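Long-range contact in 4-alpha-glucanotransferase (Corynebacterium glutamicum, PDB 5B68), which belongs to the amylomaltase family of glucanotransferases, also called disproportionating enzymes, and is built on a TIM-barrel-type fold that carries an N-terminal beta sandwich: residues L294-R305 with E351-L362. Residues are numbered along the deposited sequence; the frame is centred on the assembly and turned at random.
Sequences LQVLRAIFEMPR and ELTMFYMWLQWL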
ATOM      1  N   LEU A 294      19.705 -16.278   3.341  1.00 21.60           N
ATOM      2  CA  LEU A 294      20.249 -15.552   4.516  1.00 23.98           C
ATOM      3  C   LEU A 294      21.633 -16.124   4.866  1.00 26.25           C
ATOM      4  O   LEU A 294      22.591 -15.396   5.150  1.00 29.23           O
ATOM      5  CB  LEU A 294      19.298 -15.618   5.687  1.00 25.18           C
ATOM      6  CG  LEU A 294      18.069 -14.717   5.547  1.00 24.83           C
ATOM      7  CD1 LEU A 294      16.888 -15.128   6.398  1.00 28.05           C
ATOM      8  CD2 LEU A 294      18.511 -13.277   5.770  1.00 29.59           C
ATOM      9  N   GLN A 295      21.752 -17.439   4.763  1.00 27.99           N
ATOM     10  CA  GLN A 295      23.021 -18.085   5.000  1.00 31.65           C
ATOM     11  C   GLN A 295      24.103 -17.632   4.028  1.00 27.88           C
ATOM     12  O   GLN A 295      25.233 -17.363   4.412  1.00 26.56           O
ATOM     13  CB  GLN A 295      22.862 -19.594   4.941  1.00 35.36           C
ATOM     14  CG  GLN A 295      24.181 -20.309   5.118  1.00 42.19           C
ATOM     15  CD  GLN A 295      23.968 -21.797   5.223  1.00 51.08           C
ATOM     16  OE1 GLN A 295      24.445 -22.434   6.166  1.00 54.74           O
ATOM     17  NE2 GLN A 295      23.193 -22.355   4.284  1.00 46.84           N
ATOM     18  N   VAL A 296      23.771 -17.531   2.745  1.00 25.43           N
ATOM     19  CA  VAL A 296      24.716 -17.029   1.804  1.00 23.82           C
ATOM     20  C   VAL A 296      25.033 -15.553   2.050  1.00 23.74           C
ATOM     21  O   VAL A 296      26.201 -15.130   1.914  1.00 24.78           O
ATOM     22  CB  VAL A 296      24.166 -17.172   0.339  1.00 25.49           C
ATOM     23  CG1 VAL A 296      25.087 -16.509  -0.655  1.00 23.71           C
ATOM     24  CG2 VAL A 296      23.920 -18.657   0.055  1.00 26.42           C
ATOM     25  N   LEU A 297      23.973 -14.763   2.384  1.00 22.95           N
ATOM     26  CA  LEU A 297      24.172 -13.303   2.559  1.00 22.51           C
ATOM     27  C   LEU A 297      25.142 -13.075   3.742  1.00 21.55           C
ATOM     28  O   LEU A 297      26.021 -12.240   3.636  1.00 22.25           O
ATOM     29  CB  LEU A 297      22.859 -12.615   2.803  1.00 22.67           C
ATOM     30  CG  LEU A 297      22.090 -12.498   1.485  1.00 23.46           C
ATOM     31  CD1 LEU A 297      20.597 -12.384   1.776  1.00 24.52           C
ATOM     32  CD2 LEU A 297      22.634 -11.280   0.706  1.00 23.62           C
ATOM     33  N   ARG A 298      25.034 -13.932   4.752  1.00 25.30           N
ATOM     34  CA  ARG A 298      25.933 -13.878   5.922  1.00 25.94           C
ATOM     35  C   ARG A 298      27.363 -14.109   5.484  1.00 27.82           C
ATOM     36  O   ARG A 298      28.261 -13.382   5.923  1.00 30.26           O
ATOM     37  CB  ARG A 298      25.481 -14.828   7.049  1.00 29.16           C
ATOM     38  CG  ARG A 298      24.300 -14.297   7.825  1.00 35.45           C
ATOM     39  CD  ARG A 298      24.027 -15.129   9.049  1.00 41.59           C
ATOM     40  NE  ARG A 298      23.496 -16.433   8.697  1.00 48.75           N
ATOM     41  CZ  ARG A 298      22.201 -16.770   8.630  1.00 46.62           C
ATOM     42  NH1 ARG A 298      21.229 -15.891   8.863  1.00 48.98           N
ATOM     43  NH2 ARG A 298      21.887 -18.024   8.325  1.00 45.72           N
ATOM     44  N   ALA A 299      27.595 -15.040   4.565  1.00 27.23           N
ATOM     45  CA  ALA A 299      28.939 -15.182   3.983  1.00 27.41           C
ATOM     46  C   ALA A 299      29.399 -14.014   3.125  1.00 29.44           C
ATOM     47  O   ALA A 299      30.546 -13.580   3.190  1.00 27.43           O
ATOM     48  CB  ALA A 299      29.050 -16.511   3.235  1.00 29.52           C
ATOM     49  N   ILE A 300      28.526 -13.450   2.289  1.00 24.86           N
ATOM     50  CA  ILE A 300      29.030 -12.378   1.428  1.00 24.74           C
ATOM     51  C   ILE A 300      29.301 -11.124   2.263  1.00 21.39           C
ATOM     52  O   ILE A 300      30.088 -10.252   1.853  1.00 24.18           O
ATOM     53  CB  ILE A 300      27.977 -12.037   0.344  1.00 25.10           C
ATOM     54  CG1 ILE A 300      27.753 -13.244  -0.596  1.00 26.51           C
ATOM     55  CG2 ILE A 300      28.376 -10.803  -0.461  1.00 24.91           C
ATOM     56  CD1 ILE A 300      26.435 -13.230  -1.342  1.00 29.17           C
ATOM     57  N   PHE A 301      28.578 -10.996   3.396  1.00 24.18           N
ATOM     58  CA  PHE A 301      28.717  -9.808   4.259  1.00 25.21           C
ATOM     59  C   PHE A 301      30.155  -9.652   4.749  1.00 26.18           C
ATOM     60  O   PHE A 301      30.637  -8.506   4.958  1.00 27.90           O
ATOM     61  CB  PHE A 301      27.781  -9.900   5.427  1.00 25.16           C
ATOM     62  CG  PHE A 301      27.841  -8.705   6.383  1.00 25.18           C
ATOM     63  CD1 PHE A 301      27.538  -7.415   5.944  1.00 26.22           C
ATOM     64  CD2 PHE A 301      28.157  -8.896   7.736  1.00 28.15           C
ATOM     65  CE1 PHE A 301      27.560  -6.348   6.828  1.00 26.16           C
ATOM     66  CE2 PHE A 301      28.164  -7.825   8.633  1.00 30.45           C
ATOM     67  CZ  PHE A 301      27.861  -6.559   8.184  1.00 27.92           C
ATOM     68  N   GLU A 302      30.832 -10.797   4.923  1.00 31.11           N
ATOM     69  CA  GLU A 302      32.279 -10.801   5.296  1.00 33.98           C
ATOM     70  C   GLU A 302      33.233 -10.266   4.243  1.00 36.38           C
ATOM     71  O   GLU A 302      34.381  -9.971   4.559  1.00 32.24           O
ATOM     72  CB  GLU A 302      32.742 -12.205   5.662  1.00 35.02           C
ATOM     73  CG  GLU A 302      32.061 -12.862   6.838  1.00 39.79           C
ATOM     74  CD  GLU A 302      32.167 -12.080   8.147  1.00 49.12           C
ATOM     75  OE1 GLU A 302      31.130 -11.955   8.835  1.00 46.35           O
ATOM     76  OE2 GLU A 302      33.276 -11.585   8.490  1.00 56.56           O
ATOM     77  N   MET A 303      32.822 -10.198   2.979  1.00 34.69           N
ATOM     78  CA  MET A 303      33.734  -9.803   1.921  1.00 34.53           C
ATOM     79  C   MET A 303      33.972  -8.327   1.970  1.00 38.37           C
ATOM     80  O   MET A 303      33.045  -7.574   2.253  1.00 39.85           O
ATOM     81  CB  MET A 303      33.162 -10.123   0.539  1.00 35.02           C
ATOM     82  CG  MET A 303      32.944 -11.590   0.250  1.00 32.63           C
ATOM     83  SD  MET A 303      34.531 -12.522   0.233  1.00 35.38           S
ATOM     84  CE  MET A 303      34.318 -13.328   1.801  1.00 33.23           C
ATOM     85  N   PRO A 304      35.205  -7.900   1.691  1.00 39.37           N
ATOM     86  CA  PRO A 304      35.546  -6.487   1.780  1.00 39.27           C
ATOM     87  C   PRO A 304      35.105  -5.759   0.549  1.00 37.62           C
ATOM     88  O   PRO A 304      35.222  -6.279  -0.568  1.00 40.25           O
ATOM     89  CB  PRO A 304      37.084  -6.495   1.901  1.00 39.27           C
ATOM     90  CG  PRO A 304      37.487  -7.753   1.201  1.00 42.07           C
ATOM     91  CD  PRO A 304      36.407  -8.741   1.517  1.00 42.36           C
ATOM     92  N   ARG A 305      34.610  -4.546   0.742  1.00 36.25           N
ATOM     93  CA  ARG A 305      34.148  -3.737  -0.375  1.00 36.95           C
ATOM     94  C   ARG A 305      35.232  -2.857  -0.902  1.00 38.78           C
ATOM     95  O   ARG A 305      36.090  -2.414  -0.162  1.00 39.07           O
ATOM     96  CB  ARG A 305      32.948  -2.863   0.074  1.00 42.05           C
ATOM     97  CG  ARG A 305      31.607  -3.591   0.043  1.00 41.11           C
ATOM     98  CD  ARG A 305      30.470  -2.644   0.431  1.00 37.11           C
ATOM     99  NE  ARG A 305      30.655  -2.309   1.816  1.00 34.27           N
ATOM    100  CZ  ARG A 305      30.426  -3.122   2.846  1.00 34.07           C
ATOM    101  NH1 ARG A 305      29.872  -4.305   2.680  1.00 37.99           N
ATOM    102  NH2 ARG A 305      30.697  -2.696   4.073  1.00 35.20           N
ATOM    103  N   GLU A 351      27.099  -5.619  15.039  1.00 26.10           N
ATOM    104  CA  GLU A 351      27.404  -6.252  13.763  1.00 27.55           C
ATOM    105  C   GLU A 351      26.126  -6.795  13.098  1.00 26.09           C
ATOM    106  O   GLU A 351      26.025  -6.638  11.893  1.00 27.14           O
ATOM    107  CB  GLU A 351      28.403  -7.418  13.950  1.00 30.20           C
ATOM    108  CG  GLU A 351      28.707  -8.130  12.657  1.00 33.36           C
ATOM    109  CD  GLU A 351      29.898  -9.051  12.756  1.00 38.76           C
ATOM    110  OE1 GLU A 351      29.723 -10.137  13.324  1.00 38.98           O
ATOM    111  OE2 GLU A 351      30.969  -8.651  12.245  1.00 35.08           O
ATOM    112  N   LEU A 352      25.250  -7.440  13.871  1.00 24.10           N
ATOM    113  CA  LEU A 352      23.973  -7.941  13.365  1.00 26.81           C
ATOM    114  C   LEU A 352      23.138  -6.785  12.830  1.00 28.17           C
ATOM    115  O   LEU A 352      22.501  -6.920  11.786  1.00 22.97           O
ATOM    116  CB  LEU A 352      23.150  -8.662  14.422  1.00 26.78           C
ATOM    117  CG  LEU A 352      23.431 -10.116  14.727  1.00 33.00           C
ATOM    118  CD1 LEU A 352      22.527 -10.536  15.850  1.00 34.37           C
ATOM    119  CD2 LEU A 352      23.179 -10.971  13.456  1.00 35.18           C
ATOM    120  N   THR A 353      23.119  -5.656  13.556  1.00 24.85           N
ATOM    121  CA  THR A 353      22.401  -4.455  13.093  1.00 24.58           C
ATOM    122  C   THR A 353      22.946  -4.015  11.734  1.00 25.16           C
ATOM    123  O   THR A 353      22.199  -3.714  10.766  1.00 21.97           O
ATOM    124  CB  THR A 353      22.452  -3.327  14.166  1.00 21.83           C
ATOM    125  OG1 THR A 353      21.745  -3.726  15.342  1.00 21.35           O
ATOM    126  CG2 THR A 353      21.884  -2.022  13.599  1.00 23.01           C
ATOM    127  N   MET A 354      24.255  -4.019  11.605  1.00 22.33           N
ATOM    128  CA  MET A 354      24.902  -3.589  10.394  1.00 25.43           C
ATOM    129  C   MET A 354      24.536  -4.495   9.203  1.00 22.73           C
ATOM    130  O   MET A 354      24.387  -4.012   8.087  1.00 23.06           O
ATOM    131  CB  MET A 354      26.394  -3.545  10.573  1.00 27.26           C
ATOM    132  CG  MET A 354      27.125  -2.976   9.385  1.00 32.31           C
ATOM    133  SD  MET A 354      26.723  -1.290   8.899  1.00 38.14           S
ATOM    134  CE  MET A 354      27.621  -0.349  10.139  1.00 38.61           C
ATOM    135  N   PHE A 355      24.480  -5.805   9.488  1.00 23.97           N
ATOM    136  CA  PHE A 355      24.069  -6.812   8.490  1.00 22.78           C
ATOM    137  C   PHE A 355      22.662  -6.505   7.981  1.00 23.08           C
ATOM    138  O   PHE A 355      22.450  -6.543   6.756  1.00 21.84           O
ATOM    139  CB  PHE A 355      24.073  -8.180   9.107  1.00 24.73           C
ATOM    140  CG  PHE A 355      23.466  -9.250   8.216  1.00 22.44           C
ATOM    141  CD1 PHE A 355      24.186  -9.745   7.130  1.00 25.47           C
ATOM    142  CD2 PHE A 355      22.225  -9.772   8.532  1.00 22.57           C
ATOM    143  CE1 PHE A 355      23.628 -10.746   6.328  1.00 23.59           C
ATOM    144  CE2 PHE A 355      21.691 -10.775   7.754  1.00 23.96           C
ATOM    145  CZ  PHE A 355      22.419 -11.244   6.652  1.00 19.21           C
ATOM    146  N   TYR A 356      21.739  -6.164   8.875  1.00 20.98           N
ATOM    147  CA  TYR A 356      20.360  -5.866   8.393  1.00 22.57           C
ATOM    148  C   TYR A 356      20.290  -4.551   7.661  1.00 22.20           C
ATOM    149  O   TYR A 356      19.490  -4.388   6.693  1.00 21.29           O
ATOM    150  CB  TYR A 356      19.339  -6.034   9.503  1.00 22.22           C
ATOM    151  CG  TYR A 356      19.183  -7.452   9.931  1.00 23.20           C
ATOM    152  CD1 TYR A 356      18.510  -8.354   9.114  1.00 25.89           C
ATOM    153  CD2 TYR A 356      19.745  -7.939  11.156  1.00 21.76           C
ATOM    154  CE1 TYR A 356      18.362  -9.677   9.461  1.00 25.29           C
ATOM    155  CE2 TYR A 356      19.584  -9.263  11.522  1.00 23.83           C
ATOM    156  CZ  TYR A 356      18.882 -10.140  10.659  1.00 29.20           C
ATOM    157  OH  TYR A 356      18.666 -11.467  10.984  1.00 26.50           O
ATOM    158  N   MET A 357      21.149  -3.608   8.010  1.00 21.39           N
ATOM    159  CA  MET A 357      21.278  -2.358   7.231  1.00 20.87           C
ATOM    160  C   MET A 357      21.768  -2.638   5.827  1.00 22.90           C
ATOM    161  O   MET A 357      21.235  -2.128   4.782  1.00 22.20           O
ATOM    162  CB  MET A 357      22.165  -1.345   7.960  1.00 22.28           C
ATOM    163  CG  MET A 357      21.553  -0.902   9.287  1.00 24.34           C
ATOM    164  SD  MET A 357      22.770   0.094  10.257  1.00 32.31           S
ATOM    165  CE  MET A 357      22.675   1.584   9.329  1.00 31.17           C
ATOM    166  N   TRP A 358      22.747  -3.535   5.750  1.00 19.06           N
ATOM    167  CA  TRP A 358      23.374  -3.858   4.504  1.00 19.76           C
ATOM    168  C   TRP A 358      22.382  -4.560   3.585  1.00 18.01           C
ATOM    169  O   TRP A 358      22.375  -4.258   2.380  1.00 19.83           O
ATOM    170  CB  TRP A 358      24.622  -4.714   4.807  1.00 20.53           C
ATOM    171  CG  TRP A 358      25.363  -5.284   3.657  1.00 21.43           C
ATOM    172  CD1 TRP A 358      26.188  -4.650   2.863  1.00 21.23           C
ATOM    173  CD2 TRP A 358      25.343  -6.652   3.249  1.00 21.65           C
ATOM    174  NE1 TRP A 358      26.744  -5.534   1.941  1.00 23.65           N
ATOM    175  CE2 TRP A 358      26.218  -6.777   2.182  1.00 23.49           C
ATOM    176  CE3 TRP A 358      24.681  -7.788   3.718  1.00 22.20           C
ATOM    177  CZ2 TRP A 358      26.437  -7.998   1.509  1.00 23.02           C
ATOM    178  CZ3 TRP A 358      24.927  -9.032   3.066  1.00 24.00           C
ATOM    179  CH2 TRP A 358      25.792  -9.097   1.960  1.00 21.81           C
ATOM    180  N   LEU A 359      21.565  -5.477   4.130  1.00 20.16           N
ATOM    181  CA  LEU A 359      20.479  -6.094   3.306  1.00 18.90           C
ATOM    182  C   LEU A 359      19.559  -5.050   2.659  1.00 19.09           C
ATOM    183  O   LEU A 359      19.199  -5.197   1.511  1.00 19.51           O
ATOM    184  CB  LEU A 359      19.591  -6.996   4.127  1.00 22.01           C
ATOM    185  CG  LEU A 359      20.291  -8.254   4.659  1.00 24.08           C
ATOM    186  CD1 LEU A 359      19.330  -9.178   5.386  1.00 24.50           C
ATOM    187  CD2 LEU A 359      21.020  -8.987   3.548  1.00 25.07           C
ATOM    188  N   GLN A 360      19.198  -3.985   3.401  1.00 19.83           N
ATOM    189  CA  GLN A 360      18.422  -2.899   2.784  1.00 19.81           C
ATOM    190  C   GLN A 360      19.148  -2.203   1.679  1.00 22.50           C
ATOM    191  O   GLN A 360      18.515  -1.817   0.694  1.00 20.62           O
ATOM    192  CB  GLN A 360      17.907  -1.936   3.871  1.00 19.27           C
ATOM    193  CG  GLN A 360      16.950  -2.587   4.819  1.00 18.06           C
ATOM    194  CD  GLN A 360      15.761  -3.109   4.085  1.00 20.14           C
ATOM    195  OE1 GLN A 360      15.094  -2.358   3.343  1.00 17.84           O
ATOM    196  NE2 GLN A 360      15.447  -4.369   4.288  1.00 21.41           N
ATOM    197  N   TRP A 361      20.461  -1.998   1.799  1.00 18.23           N
ATOM    198  CA  TRP A 361      21.256  -1.350   0.757  1.00 19.27           C
ATOM    199  C   TRP A 361      21.243  -2.235  -0.536  1.00 20.21           C
ATOM    200  O   TRP A 361      21.058  -1.721  -1.667  1.00 20.52           O
ATOM    201  CB  TRP A 361      22.724  -1.095   1.255  1.00 21.05           C
ATOM    202  CG  TRP A 361      23.625  -0.606   0.230  1.00 21.28           C
ATOM    203  CD1 TRP A 361      23.535   0.557  -0.507  1.00 22.45           C
ATOM    204  CD2 TRP A 361      24.839  -1.237  -0.197  1.00 26.08           C
ATOM    205  NE1 TRP A 361      24.579   0.676  -1.358  1.00 25.13           N
ATOM    206  CE2 TRP A 361      25.431  -0.387  -1.150  1.00 24.40           C
ATOM    207  CE3 TRP A 361      25.484  -2.436   0.159  1.00 24.55           C
ATOM    208  CZ2 TRP A 361      26.627  -0.722  -1.806  1.00 27.84           C
ATOM    209  CZ3 TRP A 361      26.701  -2.719  -0.436  1.00 23.99           C
ATOM    210  CH2 TRP A 361      27.221  -1.901  -1.440  1.00 23.80           C
ATOM    211  N   LEU A 362      21.323  -3.550  -0.346  1.00 18.90           N
ATOM    212  CA  LEU A 362      21.296  -4.483  -1.456  1.00 19.12           C
ATOM    213  C   LEU A 362      19.915  -4.411  -2.117  1.00 18.86           C
ATOM    214  O   LEU A 362      19.836  -4.441  -3.382  1.00 19.56           O
ATOM    215  CB  LEU A 362      21.526  -5.922  -0.987  1.00 20.45           C
ATOM    216  CG  LEU A 362      22.964  -6.145  -0.395  1.00 21.89           C
ATOM    217  CD1 LEU A 362      22.962  -7.576   0.039  1.00 22.32           C
ATOM    218  CD2 LEU A 362      24.126  -5.877  -1.306  1.00 22.94           C
TER
HETATM  219  O   HOH W   1      28.979  -5.743   0.045  1.00 29.83           O
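An aromatic cluster, in which Phe-301 packs against Phe-355 and Trp-358, joins helix 286-301 to helix 349-376, the axes of segments 294-301 and 351-362 lying at 103°. Phe-301 is a knob in a hole lined by Glu-351, Met-354, Phe-355 and Trp-358. With its CG anti to the backbone N (chi1 -180°), its ring reaches the second helix, where the CA of Phe-355 sits over one face, 4.0 Å from the ring centroid, and CG of Met-354 lies at its edge, in plane. Phe-355 also turns its ring edge to the face of Phe-301, an edge-to-face pair with planes at 79°. CD1 of Phe-301 rests over the indole of Trp-358, 3.6 Å from CD2. A flat, wide indole suits this place: its opposite face takes CD1 of Leu-362, and CG2 of Ile-300 meets its edge.

This crossing lies in a mainly helical part of the chain between barrel strands 215-218 and 382-387. One turn before Phe-301, branched Leu-297 makes a second knob, its CD1 3.9 Å from CD2 of Leu-359 and its CD2 3.8 Å from CD1 of Leu-362.

Beyond the helix, Arg-305 lays its aliphatic CD 3.8 Å from CH2 of Trp-361. Its NH1 and the NE1 of Trp-358, both donors, share one accepting water, 2.9 Å from NE1, while NH2 forms a salt bridge with Glu-310 of helix 307-338.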